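Local atomic coordinates of mandelate racemase / muconate lactonizing enzyme, C-terminal domain protein (Pseudovibrio sp. JE062, PDB entry 4JHM), a protein that belongs to the mandelate racemase / muconate lactonizing enzyme family of the enolase superfamily, joining an enolase-like N-terminal domain to a TIM-barrel-like domain. Residues R192-P203 and N217-S226; F332-I340 and G357-A368. One frame throughout, in Å; residues are numbered along the deposited sequence.

Contact 1 of 2, residues R192-P203 and N217-S226; sequences RFMLDTAGFYTP and NWEWLEAPVS
Phe193 CB sits over one face of the Trp218 indole, 3.7 Å from the centroid of its six-membered ring, a CH-pi contact well over that ring, though off the centre of the indole as a whole, while Leu195 CB comes to the edge of the same ring. The indole of Trp220 has the Met194 chain laid across one face: CG over the centre of the ring system, the selenium farther above the six-membered ring in a Met-aromatic contact, and the methyl CE 3.6 Å from that ring's centroid. Bends at chi2 (97°) and chi3 fold the selenomethionine back over the indole. At the edge of the Arg192 guanidinium, Glu219 OE1 lies 2.8 Å from NH2 in a salt bridge, the carboxylate plane turned 78° from the guanidinium; NE adds a weaker bond to the same oxygen. Beyond these groups the two strands run parallel, with Glu222 N to Leu195 O (2.8 Å) and Thr197 N to Glu222 O among their bonds. Asp196 OD2 and Glu222 OE2 stand 2.9 Å apart, two acceptors that share no hydrogen bond in the model; Lys165 salt-bridges Glu222 OE1, and His167 bonds weakly to Asp196 OD2. Past the strand ends Ala223 O is gripped from opposite faces of its plane, by Thr197 OG1 at 2.8 Å and Gly199 N at 2.7 Å. Asp196 OD1 accepts from Ala198 N in an Asx turn that overlaps the type I' turn from Thr197 to Phe200. The segments bracket helix 203-215 in a right-handed beta-alpha-beta unit, as in a TIM barrel; Met209 and Met213 of that helix pack on Leu195, strand 163-167 bonds the other edge of strand 192-196, and helix 230-239 touches Pro224 and Val225.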
loop_
_atom_site.group_PDB
_atom_site.type_symbol
_atom_site.label_atom_id
_atom_site.label_comp_id
_atom_site.label_asym_id
_atom_site.label_seq_id
_atom_site.Cartn_x
_atom_site.Cartn_y
_atom_site.Cartn_z
ATOM N N ARG A 192 -3.363 -12.372 36.849
ATOM C CA ARG A 192 -3.534 -11.845 35.496
ATOM C C ARG A 192 -5.021 -11.713 35.172
ATOM O O ARG A 192 -5.769 -12.679 35.302
ATOM C CB ARG A 192 -2.878 -12.777 34.471
ATOM C CG ARG A 192 -1.386 -13.008 34.666
ATOM C CD ARG A 192 -0.608 -11.711 34.555
ATOM N NE ARG A 192 -0.931 -10.986 33.326
ATOM C CZ ARG A 192 -0.631 -9.709 33.107
ATOM N NH1 ARG A 192 0.002 -8.993 34.031
ATOM N NH2 ARG A 192 -0.966 -9.143 31.961
ATOM N N PHE A 193 -5.446 -10.526 34.746
ATOM C CA PHE A 193 -6.862 -10.274 34.476
ATOM C C PHE A 193 -7.152 -10.028 33.000
ATOM O O PHE A 193 -6.385 -9.354 32.308
ATOM C CB PHE A 193 -7.361 -9.079 35.291
ATOM C CG PHE A 193 -7.566 -9.378 36.754
ATOM C CD1 PHE A 193 -8.744 -9.956 37.198
ATOM C CD2 PHE A 193 -6.589 -9.065 37.684
ATOM C CE1 PHE A 193 -8.939 -10.223 38.540
ATOM C CE2 PHE A 193 -6.781 -9.324 39.031
ATOM C CZ PHE A 193 -7.957 -9.904 39.458
HETATM N N MSE A 194 -8.272 -10.580 32.536
HETATM C CA MSE A 194 -8.733 -10.410 31.159
HETATM C C MSE A 194 -10.173 -9.978 31.189
HETATM O O MSE A 194 -10.861 -10.151 32.195
HETATM C CB MSE A 194 -8.647 -11.715 30.366
HETATM C CG MSE A 194 -7.219 -12.220 30.220
HETATM SE SE MSE A 194 -6.818 -13.583 31.593
HETATM C CE MSE A 194 -6.306 -15.063 30.399
ATOM N N LEU A 195 -10.645 -9.424 30.074
ATOM C CA LEU A 195 -12.002 -8.907 29.981
ATOM C C LEU A 195 -12.640 -9.320 28.662
ATOM O O LEU A 195 -12.039 -9.142 27.600
ATOM C CB LEU A 195 -11.972 -7.386 30.082
ATOM C CG LEU A 195 -13.318 -6.675 30.172
ATOM C CD1 LEU A 195 -14.053 -7.091 31.434
ATOM C CD2 LEU A 195 -13.107 -5.169 30.144
ATOM N N ASP A 196 -13.847 -9.878 28.730
ATOM C CA ASP A 196 -14.611 -10.233 27.527
ATOM C C ASP A 196 -15.860 -9.348 27.408
ATOM O O ASP A 196 -16.770 -9.436 28.236
ATOM C CB ASP A 196 -15.009 -11.716 27.560
ATOM C CG ASP A 196 -15.815 -12.139 26.336
ATOM O OD1 ASP A 196 -16.190 -11.262 25.536
ATOM O OD2 ASP A 196 -16.074 -13.349 26.170
ATOM N N THR A 197 -15.897 -8.494 26.386
ATOM C CA THR A 197 -17.027 -7.586 26.188
ATOM C C THR A 197 -17.925 -8.041 25.029
ATOM O O THR A 197 -18.702 -7.253 24.480
ATOM C CB THR A 197 -16.556 -6.136 25.943
ATOM O OG1 THR A 197 -15.718 -6.089 24.782
ATOM C CG2 THR A 197 -15.783 -5.603 27.142
ATOM N N ALA A 198 -17.798 -9.312 24.655
ATOM C CA ALA A 198 -18.718 -9.961 23.721
ATOM C C ALA A 198 -19.110 -9.111 22.514
ATOM O O ALA A 198 -20.217 -9.230 22.000
ATOM C CB ALA A 198 -19.967 -10.400 24.466
ATOM N N GLY A 199 -18.209 -8.247 22.071
ATOM C CA GLY A 199 -18.412 -7.494 20.840
ATOM C C GLY A 199 -19.418 -6.360 20.901
ATOM O O GLY A 199 -19.725 -5.761 19.877
ATOM N N PHE A 200 -19.914 -6.033 22.088
ATOM C CA PHE A 200 -20.993 -5.049 22.188
ATOM C C PHE A 200 -20.562 -3.595 22.406
ATOM O O PHE A 200 -21.399 -2.706 22.380
ATOM C CB PHE A 200 -22.001 -5.470 23.265
ATOM C CG PHE A 200 -22.740 -6.743 22.938
ATOM C CD1 PHE A 200 -22.895 -7.158 21.615
ATOM C CD2 PHE A 200 -23.297 -7.515 23.946
ATOM C CE1 PHE A 200 -23.572 -8.325 21.311
ATOM C CE2 PHE A 200 -23.980 -8.681 23.646
ATOM C CZ PHE A 200 -24.116 -9.087 22.327
ATOM N N TYR A 201 -19.272 -3.342 22.600
ATOM C CA TYR A 201 -18.788 -1.965 22.765
ATOM C C TYR A 201 -18.792 -1.188 21.452
ATOM O O TYR A 201 -18.936 -1.762 20.370
ATOM C CB TYR A 201 -17.362 -1.947 23.316
ATOM C CG TYR A 201 -17.228 -2.083 24.816
ATOM C CD1 TYR A 201 -18.239 -2.640 25.589
ATOM C CD2 TYR A 201 -16.063 -1.687 25.452
ATOM C CE1 TYR A 201 -18.097 -2.774 26.958
ATOM C CE2 TYR A 201 -15.907 -1.828 26.814
ATOM C CZ TYR A 201 -16.926 -2.371 27.564
ATOM O OH TYR A 201 -16.762 -2.498 28.924
ATOM N N THR A 202 -18.618 0.125 21.565
ATOM C CA THR A 202 -18.443 0.987 20.407
ATOM C C THR A 202 -16.955 1.227 20.199
ATOM O O THR A 202 -16.205 1.332 21.165
ATOM C CB THR A 202 -19.110 2.350 20.625
ATOM O OG1 THR A 202 -18.330 3.122 21.547
ATOM C CG2 THR A 202 -20.503 2.172 21.175
ATOM N N PRO A 203 -16.516 1.315 18.937
ATOM C CA PRO A 203 -15.109 1.570 18.642
ATOM C C PRO A 203 -14.435 2.523 19.634
ATOM O O PRO A 203 -13.342 2.235 20.112
ATOM C CB PRO A 203 -15.171 2.190 17.252
ATOM C CG PRO A 203 -16.335 1.505 16.612
ATOM C CD PRO A 203 -17.304 1.139 17.708
ATOM N N ASN A 217 -1.616 -2.986 32.789
ATOM C CA ASN A 217 -0.984 -4.253 32.431
ATOM C C ASN A 217 -1.897 -5.485 32.477
ATOM O O ASN A 217 -1.438 -6.592 32.746
ATOM C CB ASN A 217 0.257 -4.476 33.305
ATOM C CG ASN A 217 1.433 -3.606 32.887
ATOM O OD1 ASN A 217 1.668 -3.383 31.701
ATOM N ND2 ASN A 217 2.186 -3.120 33.866
ATOM N N TRP A 218 -3.183 -5.301 32.197
ATOM C CA TRP A 218 -4.094 -6.437 32.089
ATOM C C TRP A 218 -3.696 -7.289 30.898
ATOM O O TRP A 218 -2.962 -6.842 30.022
ATOM C CB TRP A 218 -5.541 -5.981 31.948
ATOM C CG TRP A 218 -6.131 -5.535 33.232
ATOM C CD1 TRP A 218 -5.501 -4.850 34.225
ATOM C CD2 TRP A 218 -7.483 -5.723 33.666
ATOM N NE1 TRP A 218 -6.372 -4.605 35.256
ATOM C CE2 TRP A 218 -7.597 -5.130 34.937
ATOM C CE3 TRP A 218 -8.604 -6.341 33.107
ATOM C CZ2 TRP A 218 -8.786 -5.136 35.658
ATOM C CZ3 TRP A 218 -9.782 -6.346 33.819
ATOM C CH2 TRP A 218 -9.866 -5.746 35.084
ATOM N N GLU A 219 -4.203 -8.515 30.872
ATOM C CA GLU A 219 -3.677 -9.555 29.996
ATOM C C GLU A 219 -4.181 -9.427 28.564
ATOM O O GLU A 219 -3.382 -9.309 27.637
ATOM C CB GLU A 219 -4.007 -10.931 30.587
ATOM C CG GLU A 219 -3.529 -12.119 29.770
ATOM C CD GLU A 219 -2.022 -12.235 29.723
ATOM O OE1 GLU A 219 -1.337 -11.355 30.288
ATOM O OE2 GLU A 219 -1.523 -13.210 29.121
ATOM N N TRP A 220 -5.499 -9.458 28.375
ATOM C CA TRP A 220 -6.063 -9.249 27.045
ATOM C C TRP A 220 -7.516 -8.783 27.057
ATOM O O TRP A 220 -8.269 -9.081 27.979
ATOM C CB TRP A 220 -5.898 -10.501 26.165
ATOM C CG TRP A 220 -6.883 -11.609 26.387
ATOM C CD1 TRP A 220 -8.244 -11.522 26.366
ATOM C CD2 TRP A 220 -6.575 -12.984 26.605
ATOM N NE1 TRP A 220 -8.804 -12.756 26.588
ATOM C CE2 TRP A 220 -7.796 -13.673 26.732
ATOM C CE3 TRP A 220 -5.381 -13.701 26.725
ATOM C CZ2 TRP A 220 -7.858 -15.042 26.970
ATOM C CZ3 TRP A 220 -5.442 -15.061 26.958
ATOM C CH2 TRP A 220 -6.673 -15.718 27.077
ATOM N N LEU A 221 -7.881 -8.034 26.020
ATOM C CA LEU A 221 -9.255 -7.624 25.787
ATOM C C LEU A 221 -9.843 -8.514 24.706
ATOM O O LEU A 221 -9.396 -8.488 23.560
ATOM C CB LEU A 221 -9.317 -6.160 25.340
ATOM C CG LEU A 221 -10.686 -5.669 24.848
ATOM C CD1 LEU A 221 -11.762 -5.988 25.872
ATOM C CD2 LEU A 221 -10.681 -4.180 24.536
ATOM N N GLU A 222 -10.848 -9.295 25.070
ATOM C CA GLU A 222 -11.442 -10.248 24.144
ATOM C C GLU A 222 -12.754 -9.715 23.574
ATOM O O GLU A 222 -13.633 -9.283 24.316
ATOM C CB GLU A 222 -11.666 -11.597 24.849
ATOM C CG GLU A 222 -12.625 -12.534 24.131
ATOM C CD GLU A 222 -12.741 -13.890 24.802
ATOM O OE1 GLU A 222 -11.739 -14.363 25.387
ATOM O OE2 GLU A 222 -13.842 -14.484 24.735
ATOM N N ALA A 223 -12.881 -9.747 22.252
ATOM C CA ALA A 223 -14.131 -9.382 21.597
ATOM C C ALA A 223 -14.550 -7.956 21.946
ATOM O O ALA A 223 -15.612 -7.746 22.529
ATOM C CB ALA A 223 -15.227 -10.362 21.990
ATOM N N PRO A 224 -13.711 -6.970 21.600
ATOM C CA PRO A 224 -14.030 -5.576 21.896
ATOM C C PRO A 224 -15.277 -5.120 21.155
ATOM O O PRO A 224 -16.168 -4.526 21.759
ATOM C CB PRO A 224 -12.795 -4.810 21.409
ATOM C CG PRO A 224 -12.093 -5.733 20.463
ATOM C CD PRO A 224 -12.410 -7.121 20.929
ATOM N N VAL A 225 -15.339 -5.418 19.861
ATOM C CA VAL A 225 -16.490 -5.079 19.029
ATOM C C VAL A 225 -16.846 -6.252 18.107
ATOM O O VAL A 225 -16.313 -7.361 18.251
ATOM C CB VAL A 225 -16.218 -3.814 18.196
ATOM C CG1 VAL A 225 -16.129 -2.597 19.098
ATOM C CG2 VAL A 225 -14.936 -3.955 17.396
ATOM N N SER A 226 -17.759 -6.017 17.172
ATOM C CA SER A 226 -18.125 -7.042 16.207
ATOM C C SER A 226 -16.884 -7.551 15.499
ATOM O O SER A 226 -16.078 -6.761 15.017
ATOM C CB SER A 226 -19.085 -6.480 15.168
ATOM O OG SER A 226 -19.156 -7.336 14.044
#

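Contact 2 of 2, residues F332-I340 and G357-A368; sequences FELASKTQI and GVEMDWDAVKEA
Ala335 presents its CB to the start of helix 362-368, touching both Ala364 CB and Val365 CG1, while Leu334 CD2 reaches Ala368 CB one turn farther on. Beside this apolar patch the backbones pair briefly: Asp361 N donates to Ala335 O at 2.8 Å, and Lys337 N donates to Glu359 O at 3.0 Å. A third bond uses a side chain, Glu359 N to Thr338 OG1 (3.0 Å, 175° at the hydrogen); with chi1 at -58° the hydroxyl stands anti to its own carbonyl carbon and meets that N-H almost straight on. The extended Lys337 chain runs across Asp361, CE 3.8 Å from its CB. Asp361 also N-caps the helix, OD1 accepting from Ala364 N at 2.9 Å and more weakly from Asp363 N. Farther out, Leu16 of strand 8-16 packs on Leu334, Val365 and Ala368, and Ala308 of helix 304-316 lies against Val358. Glu359 and Asp361 carry carboxylates near Lys337 without salt-bridging it, and would probably give its ammonium a mildly favourable field. Two backbone bonds and the Thr338 hydroxyl thus fix the position of the loop, while Ala335 packs on the helix start and the Lys337 chain on Asp361.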
loop_
_atom_site.group_PDB
_atom_site.type_symbol
_atom_site.label_atom_id
_atom_site.label_comp_id
_atom_site.label_asym_id
_atom_site.label_seq_id
_atom_site.Cartn_x
_atom_site.Cartn_y
_atom_site.Cartn_z
ATOM N N PHE A 332 -20.810 -28.025 34.118
ATOM C CA PHE A 332 -20.279 -28.579 32.876
ATOM C C PHE A 332 -19.658 -29.963 33.063
ATOM O O PHE A 332 -18.905 -30.433 32.212
ATOM C CB PHE A 332 -19.249 -27.621 32.281
ATOM C CG PHE A 332 -19.828 -26.307 31.856
ATOM C CD1 PHE A 332 -20.698 -26.236 30.778
ATOM C CD2 PHE A 332 -19.506 -25.140 32.527
ATOM C CE1 PHE A 332 -21.239 -25.031 30.383
ATOM C CE2 PHE A 332 -20.044 -23.928 32.131
ATOM C CZ PHE A 332 -20.912 -23.875 31.059
ATOM N N GLU A 333 -19.972 -30.621 34.168
ATOM C CA GLU A 333 -19.490 -31.976 34.385
ATOM C C GLU A 333 -20.630 -32.998 34.269
ATOM O O GLU A 333 -20.534 -34.107 34.794
ATOM C CB GLU A 333 -18.783 -32.070 35.741
ATOM C CG GLU A 333 -17.513 -31.230 35.819
ATOM C CD GLU A 333 -16.829 -31.295 37.175
ATOM O OE1 GLU A 333 -17.496 -31.633 38.170
ATOM O OE2 GLU A 333 -15.619 -30.998 37.249
ATOM N N LEU A 334 -21.693 -32.627 33.555
ATOM C CA LEU A 334 -22.845 -33.507 33.346
ATOM C C LEU A 334 -22.460 -34.914 32.889
ATOM O O LEU A 334 -21.663 -35.084 31.970
ATOM C CB LEU A 334 -23.806 -32.902 32.314
ATOM C CG LEU A 334 -25.095 -32.276 32.854
ATOM C CD1 LEU A 334 -24.827 -30.917 33.481
ATOM C CD2 LEU A 334 -26.124 -32.152 31.743
ATOM N N ALA A 335 -23.040 -35.917 33.542
ATOM C CA ALA A 335 -22.898 -37.313 33.123
ATOM C C ALA A 335 -21.463 -37.692 32.763
ATOM O O ALA A 335 -21.238 -38.541 31.897
ATOM C CB ALA A 335 -23.818 -37.591 31.944
ATOM N N SER A 336 -20.499 -37.070 33.432
ATOM C CA SER A 336 -19.097 -37.324 33.145
ATOM C C SER A 336 -18.398 -38.023 34.302
ATOM O O SER A 336 -18.482 -37.587 35.447
ATOM C CB SER A 336 -18.370 -36.021 32.846
ATOM O OG SER A 336 -17.050 -36.289 32.405
ATOM N N LYS A 337 -17.694 -39.104 33.983
ATOM C CA LYS A 337 -16.866 -39.802 34.952
ATOM C C LYS A 337 -15.467 -39.187 34.998
ATOM O O LYS A 337 -14.595 -39.658 35.726
ATOM C CB LYS A 337 -16.774 -41.280 34.583
ATOM C CG LYS A 337 -18.112 -41.998 34.590
ATOM C CD LYS A 337 -17.990 -43.396 34.008
ATOM C CE LYS A 337 -19.268 -44.193 34.214
ATOM N NZ LYS A 337 -19.402 -45.292 33.221
ATOM N N THR A 338 -15.263 -38.133 34.215
ATOM C CA THR A 338 -13.972 -37.465 34.137
ATOM C C THR A 338 -14.089 -36.035 34.632
ATOM O O THR A 338 -15.099 -35.380 34.394
ATOM C CB THR A 338 -13.459 -37.424 32.689
ATOM O OG1 THR A 338 -13.369 -38.759 32.172
ATOM C CG2 THR A 338 -12.090 -36.748 32.623
ATOM N N GLN A 339 -13.053 -35.543 35.304
ATOM C CA GLN A 339 -13.057 -34.170 35.800
ATOM C C GLN A 339 -11.758 -33.438 35.479
ATOM O O GLN A 339 -10.717 -33.698 36.076
ATOM C CB GLN A 339 -13.303 -34.150 37.306
ATOM C CG GLN A 339 -14.686 -34.640 37.701
ATOM C CD GLN A 339 -14.940 -34.522 39.189
ATOM O OE1 GLN A 339 -16.044 -34.188 39.613
ATOM N NE2 GLN A 339 -13.914 -34.791 39.993
ATOM N N ILE A 340 -11.831 -32.513 34.531
ATOM C CA ILE A 340 -10.693 -31.670 34.209
ATOM C C ILE A 340 -10.762 -30.402 35.050
ATOM O O ILE A 340 -11.314 -29.394 34.625
ATOM C CB ILE A 340 -10.659 -31.314 32.710
ATOM C CG1 ILE A 340 -10.573 -32.598 31.877
ATOM C CG2 ILE A 340 -9.477 -30.405 32.410
ATOM C CD1 ILE A 340 -10.551 -32.378 30.381
ATOM N N GLY A 357 -9.417 -39.049 26.411
ATOM C CA GLY A 357 -9.322 -39.456 27.802
ATOM C C GLY A 357 -10.572 -39.064 28.560
ATOM O O GLY A 357 -10.517 -38.785 29.754
ATOM N N VAL A 358 -11.703 -39.036 27.862
ATOM C CA VAL A 358 -12.971 -38.687 28.485
ATOM C C VAL A 358 -13.881 -39.904 28.560
ATOM O O VAL A 358 -14.220 -40.509 27.543
ATOM C CB VAL A 358 -13.704 -37.574 27.716
ATOM C CG1 VAL A 358 -15.056 -37.301 28.350
ATOM C CG2 VAL A 358 -12.869 -36.304 27.686
ATOM N N GLU A 359 -14.267 -40.252 29.781
ATOM C CA GLU A 359 -15.182 -41.352 30.021
ATOM C C GLU A 359 -16.519 -40.765 30.463
ATOM O O GLU A 359 -16.563 -39.862 31.300
ATOM C CB GLU A 359 -14.607 -42.281 31.094
ATOM C CG GLU A 359 -15.078 -43.724 31.000
ATOM C CD GLU A 359 -14.135 -44.693 31.692
ATOM O OE1 GLU A 359 -13.033 -44.268 32.106
ATOM O OE2 GLU A 359 -14.492 -45.883 31.821
HETATM N N MSE A 360 -17.608 -41.264 29.890
HETATM C CA MSE A 360 -18.929 -40.728 30.184
HETATM C C MSE A 360 -19.769 -41.762 30.860
HETATM O O MSE A 360 -19.643 -42.953 30.579
HETATM C CB MSE A 360 -19.630 -40.321 28.894
HETATM C CG MSE A 360 -18.888 -39.204 28.169
HETATM SE SE MSE A 360 -19.582 -37.454 28.748
HETATM C CE MSE A 360 -18.072 -36.938 29.895
ATOM N N ASP A 361 -20.627 -41.306 31.768
ATOM C CA ASP A 361 -21.660 -42.146 32.360
ATOM C C ASP A 361 -22.849 -42.139 31.408
ATOM O O ASP A 361 -23.515 -41.117 31.242
ATOM C CB ASP A 361 -22.060 -41.606 33.733
ATOM C CG ASP A 361 -23.191 -42.391 34.369
ATOM O OD1 ASP A 361 -23.964 -43.042 33.634
ATOM O OD2 ASP A 361 -23.311 -42.351 35.610
ATOM N N TRP A 362 -23.109 -43.277 30.775
ATOM C CA TRP A 362 -24.066 -43.325 29.675
ATOM C C TRP A 362 -25.502 -43.522 30.142
ATOM O O TRP A 362 -26.447 -43.299 29.382
ATOM C CB TRP A 362 -23.653 -44.397 28.667
ATOM C CG TRP A 362 -22.410 -44.005 27.937
ATOM C CD1 TRP A 362 -21.164 -44.543 28.081
ATOM C CD2 TRP A 362 -22.285 -42.955 26.973
ATOM N NE1 TRP A 362 -20.274 -43.904 27.250
ATOM C CE2 TRP A 362 -20.940 -42.925 26.561
ATOM C CE3 TRP A 362 -23.185 -42.045 26.413
ATOM C CZ2 TRP A 362 -20.469 -42.014 25.612
ATOM C CZ3 TRP A 362 -22.721 -41.144 25.470
ATOM C CH2 TRP A 362 -21.373 -41.135 25.078
ATOM N N ASP A 363 -25.670 -43.929 31.393
ATOM C CA ASP A 363 -27.000 -43.974 31.984
ATOM C C ASP A 363 -27.385 -42.579 32.454
ATOM O O ASP A 363 -28.568 -42.266 32.585
ATOM C CB ASP A 363 -27.056 -44.980 33.137
ATOM C CG ASP A 363 -26.946 -46.411 32.655
ATOM O OD1 ASP A 363 -26.203 -46.648 31.679
ATOM O OD2 ASP A 363 -27.608 -47.292 33.241
ATOM N N ALA A 364 -26.376 -41.744 32.693
ATOM C CA ALA A 364 -26.599 -40.377 33.145
ATOM C C ALA A 364 -27.067 -39.512 31.987
ATOM O O ALA A 364 -27.985 -38.705 32.143
ATOM C CB ALA A 364 -25.331 -39.802 33.761
ATOM N N VAL A 365 -26.437 -39.679 30.825
ATOM C CA VAL A 365 -26.817 -38.901 29.651
ATOM C C VAL A 365 -28.223 -39.286 29.204
ATOM O O VAL A 365 -29.069 -38.414 28.992
ATOM C CB VAL A 365 -25.823 -39.055 28.474
ATOM C CG1 VAL A 365 -24.430 -38.604 28.881
ATOM C CG2 VAL A 365 -25.792 -40.485 27.964
ATOM N N LYS A 366 -28.478 -40.587 29.076
ATOM C CA LYS A 366 -29.810 -41.053 28.714
ATOM C C LYS A 366 -30.824 -40.295 29.561
ATOM O O LYS A 366 -31.799 -39.755 29.040
ATOM C CB LYS A 366 -29.944 -42.561 28.937
ATOM N N GLU A 367 -30.560 -40.232 30.864
ATOM C CA GLU A 367 -31.430 -39.550 31.826
ATOM C C GLU A 367 -31.621 -38.052 31.537
ATOM O O GLU A 367 -32.715 -37.516 31.724
ATOM C CB GLU A 367 -30.879 -39.744 33.246
ATOM C CG GLU A 367 -31.600 -38.957 34.333
ATOM C CD GLU A 367 -33.074 -39.304 34.443
ATOM O OE1 GLU A 367 -33.488 -40.362 33.920
ATOM O OE2 GLU A 367 -33.821 -38.513 35.055
ATOM N N ALA A 368 -30.567 -37.379 31.086
ATOM C CA ALA A 368 -30.635 -35.936 30.837
ATOM C C ALA A 368 -31.010 -35.616 29.393
ATOM O O ALA A 368 -31.228 -34.456 29.050
ATOM C CB ALA A 368 -29.311 -35.273 31.188
#

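Contact 1 is largely buried and belongs to the barrel, tying two neighbouring parallel strands of one beta-alpha-beta unit; contact 2 is only partly buried and joins an irregular loop to helix 362-368 and the segment leading into it. The centres of contact 1 and contact 2 lie about 33 Å apart, on opposite sides of the chain's centre. In contact 1 large aromatic faces, a salt bridge and close acidic groups accompany regular strand bonding, whereas contact 2 relies on a single bridge, a threonine hydroxyl and small aliphatic groups. Contact 2 also packs on strand 8-16 of the four-stranded antiparallel sheet; contact 1 lies among barrel strands and helices, and its ends also meet two neighbouring subunits, whereas no other chain touches contact 2.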